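Local coordinates for sqt1 (Chaetomium thermophilum, PDB 4ZN4), which probably acts as a dedicated chaperone in ribosome biogenesis, its WD-repeat beta-propeller capturing a nascent ribosomal protein during translation, at residues V404-R409 with P466-H471. Numbering follows the deposited sequence.
Sequences VFDTSR and PGTLPH
The type I turn D406-R409, which leads from strand 402-406 of one WD-propeller blade towards its outermost strand 412-417, meets the long loop between strands 453-458 and 491-496 of the next blade through D406, S408, R409 and T468. OD2 of D406 lies 2.8 Å from OG1 of T468, consistent with a hydrogen bond from the hydroxyl. T468 sets OG1 between its backbone N and carbonyl carbon (chi1 74°), facing this carboxylate, and the same oxygen accepts from the backbone N of G465. R409 holds OD2 side-on from within the turn: NE and NH1 each stand 2.8 Å from OD2 of D406, which lies at the guanidinium edge, only 3° out of plane. NE donates to the anti lone pair of OD2, whereas NH1 approaches from above the carboxylate plane, 43° out of it. The other oxygen, OD1, forms a salt bridge with R414, whose NH2 also bonds T468 O; two arginines would probably keep this buried carboxylate ionised. R409 also lays its aliphatic part against the loop, CD passing 4.0 Å from P466 O and as far from T468 CG2. With an alanine here, D406 OD2 would probably lose both nitrogen donors and part of its charge balance, and P466 would lose the neighbouring methylenes. At the exposed end, CG2 of T468 sits 3.2 Å from OG of S408, while one water joins S408 O to P466 O and a second links S408 OG to G467 O. Salt-bridged turn, threonine and water bridges together form a peripheral junction between successive four-stranded antiparallel blades, an architecture typical of WD40 beta-propellers.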
loop_
_atom_site.group_PDB
_atom_site.type_symbol
_atom_site.label_atom_id
_atom_site.label_comp_id
_atom_site.label_asym_id
_atom_site.label_seq_id
_atom_site.Cartn_x
_atom_site.Cartn_y
_atom_site.Cartn_z
ATOM N N VAL A 404 15.558 -8.126 3.565
ATOM C CA VAL A 404 15.756 -6.955 4.428
ATOM C C VAL A 404 17.145 -6.358 4.226
ATOM O O VAL A 404 18.166 -7.059 4.324
ATOM C CB VAL A 404 15.599 -7.333 5.906
ATOM C CG1 VAL A 404 15.671 -6.100 6.799
ATOM C CG2 VAL A 404 14.296 -8.131 6.134
ATOM N N PHE A 405 17.181 -5.057 3.976
ATOM C CA PHE A 405 18.427 -4.348 3.696
ATOM C C PHE A 405 18.673 -3.251 4.719
ATOM O O PHE A 405 17.706 -2.629 5.208
ATOM C CB PHE A 405 18.370 -3.720 2.292
ATOM C CG PHE A 405 18.050 -4.704 1.202
ATOM C CD1 PHE A 405 19.080 -5.356 0.529
ATOM C CD2 PHE A 405 16.731 -4.979 0.848
ATOM C CE1 PHE A 405 18.812 -6.267 -0.468
ATOM C CE2 PHE A 405 16.454 -5.894 -0.161
ATOM C CZ PHE A 405 17.488 -6.532 -0.825
ATOM N N ASP A 406 19.949 -2.968 4.982
ATOM C CA ASP A 406 20.377 -1.959 5.958
ATOM C C ASP A 406 20.601 -0.645 5.225
ATOM O O ASP A 406 21.604 -0.499 4.505
ATOM C CB ASP A 406 21.685 -2.383 6.652
ATOM C CG ASP A 406 21.451 -3.289 7.868
ATOM O OD1 ASP A 406 20.279 -3.611 8.157
ATOM O OD2 ASP A 406 22.443 -3.646 8.559
ATOM N N THR A 407 19.701 0.309 5.417
ATOM C CA THR A 407 19.691 1.509 4.579
ATOM C C THR A 407 20.901 2.428 4.814
ATOM O O THR A 407 21.255 3.244 3.943
ATOM C CB THR A 407 18.411 2.326 4.805
ATOM O OG1 THR A 407 18.378 2.762 6.172
ATOM C CG2 THR A 407 17.110 1.484 4.503
ATOM N N SER A 408 21.518 2.343 5.989
ATOM C CA SER A 408 22.653 3.206 6.260
ATOM C C SER A 408 23.982 2.513 5.933
ATOM O O SER A 408 25.062 3.039 6.248
ATOM C CB SER A 408 22.666 3.656 7.723
ATOM O OG SER A 408 22.843 2.538 8.570
ATOM N N ARG A 409 23.910 1.316 5.355
ATOM C CA ARG A 409 25.126 0.577 5.007
ATOM C C ARG A 409 25.137 0.203 3.536
ATOM O O ARG A 409 25.422 -0.945 3.185
ATOM C CB ARG A 409 25.251 -0.685 5.873
ATOM C CG ARG A 409 25.354 -0.348 7.363
ATOM C CD ARG A 409 25.897 -1.540 8.181
ATOM N NE ARG A 409 25.068 -2.723 8.006
ATOM C CZ ARG A 409 25.434 -3.811 7.331
ATOM N NH1 ARG A 409 24.588 -4.830 7.238
ATOM N NH2 ARG A 409 26.638 -3.898 6.754
ATOM N N PRO A 466 27.753 -1.391 11.795
ATOM C CA PRO A 466 27.770 -0.149 12.588
ATOM C C PRO A 466 26.543 0.735 12.360
ATOM O O PRO A 466 26.174 1.027 11.212
ATOM C CB PRO A 466 29.062 0.544 12.122
ATOM C CG PRO A 466 29.963 -0.631 11.666
ATOM C CD PRO A 466 28.998 -1.601 11.027
ATOM N N GLY A 467 25.919 1.152 13.460
ATOM C CA GLY A 467 24.728 1.981 13.394
ATOM C C GLY A 467 23.408 1.273 13.074
ATOM O O GLY A 467 22.360 1.930 13.016
ATOM N N THR A 468 23.424 -0.047 12.875
ATOM C CA THR A 468 22.170 -0.761 12.558
ATOM C C THR A 468 21.858 -1.918 13.524
ATOM O O THR A 468 21.053 -2.793 13.234
ATOM C CB THR A 468 22.171 -1.302 11.115
ATOM O OG1 THR A 468 23.035 -2.440 11.024
ATOM C CG2 THR A 468 22.637 -0.229 10.146
ATOM N N LEU A 469 22.557 -1.951 14.651
ATOM C CA LEU A 469 22.248 -2.907 15.700
ATOM C C LEU A 469 21.036 -2.398 16.460
ATOM O O LEU A 469 20.861 -1.186 16.592
ATOM C CB LEU A 469 23.435 -3.104 16.652
ATOM C CG LEU A 469 24.587 -3.881 16.013
ATOM C CD1 LEU A 469 25.901 -3.719 16.778
ATOM C CD2 LEU A 469 24.200 -5.351 15.883
ATOM N N PRO A 470 20.127 -3.295 16.854
ATOM C CA PRO A 470 19.049 -2.799 17.714
ATOM C C PRO A 470 19.702 -2.425 19.045
ATOM O O PRO A 470 20.807 -2.926 19.294
ATOM C CB PRO A 470 18.116 -4.004 17.870
ATOM C CG PRO A 470 18.687 -5.081 16.967
ATOM C CD PRO A 470 20.135 -4.762 16.782
ATOM N N HIS A 471 19.078 -1.625 19.908
ATOM C CA HIS A 471 19.745 -1.300 21.179
ATOM C C HIS A 471 19.751 -2.563 22.061
ATOM O O HIS A 471 20.193 -2.562 23.220
ATOM C CB HIS A 471 19.062 -0.123 21.877
ATOM C CG HIS A 471 17.688 -0.427 22.384
ATOM N ND1 HIS A 471 17.416 -0.657 23.716
ATOM C CD2 HIS A 471 16.496 -0.524 21.739
ATOM C CE1 HIS A 471 16.125 -0.890 23.872
ATOM N NE2 HIS A 471 15.545 -0.817 22.686
HETATM O O HOH W 1 26.020 2.832 8.989
HETATM O O HOH W 2 22.167 3.731 11.003
#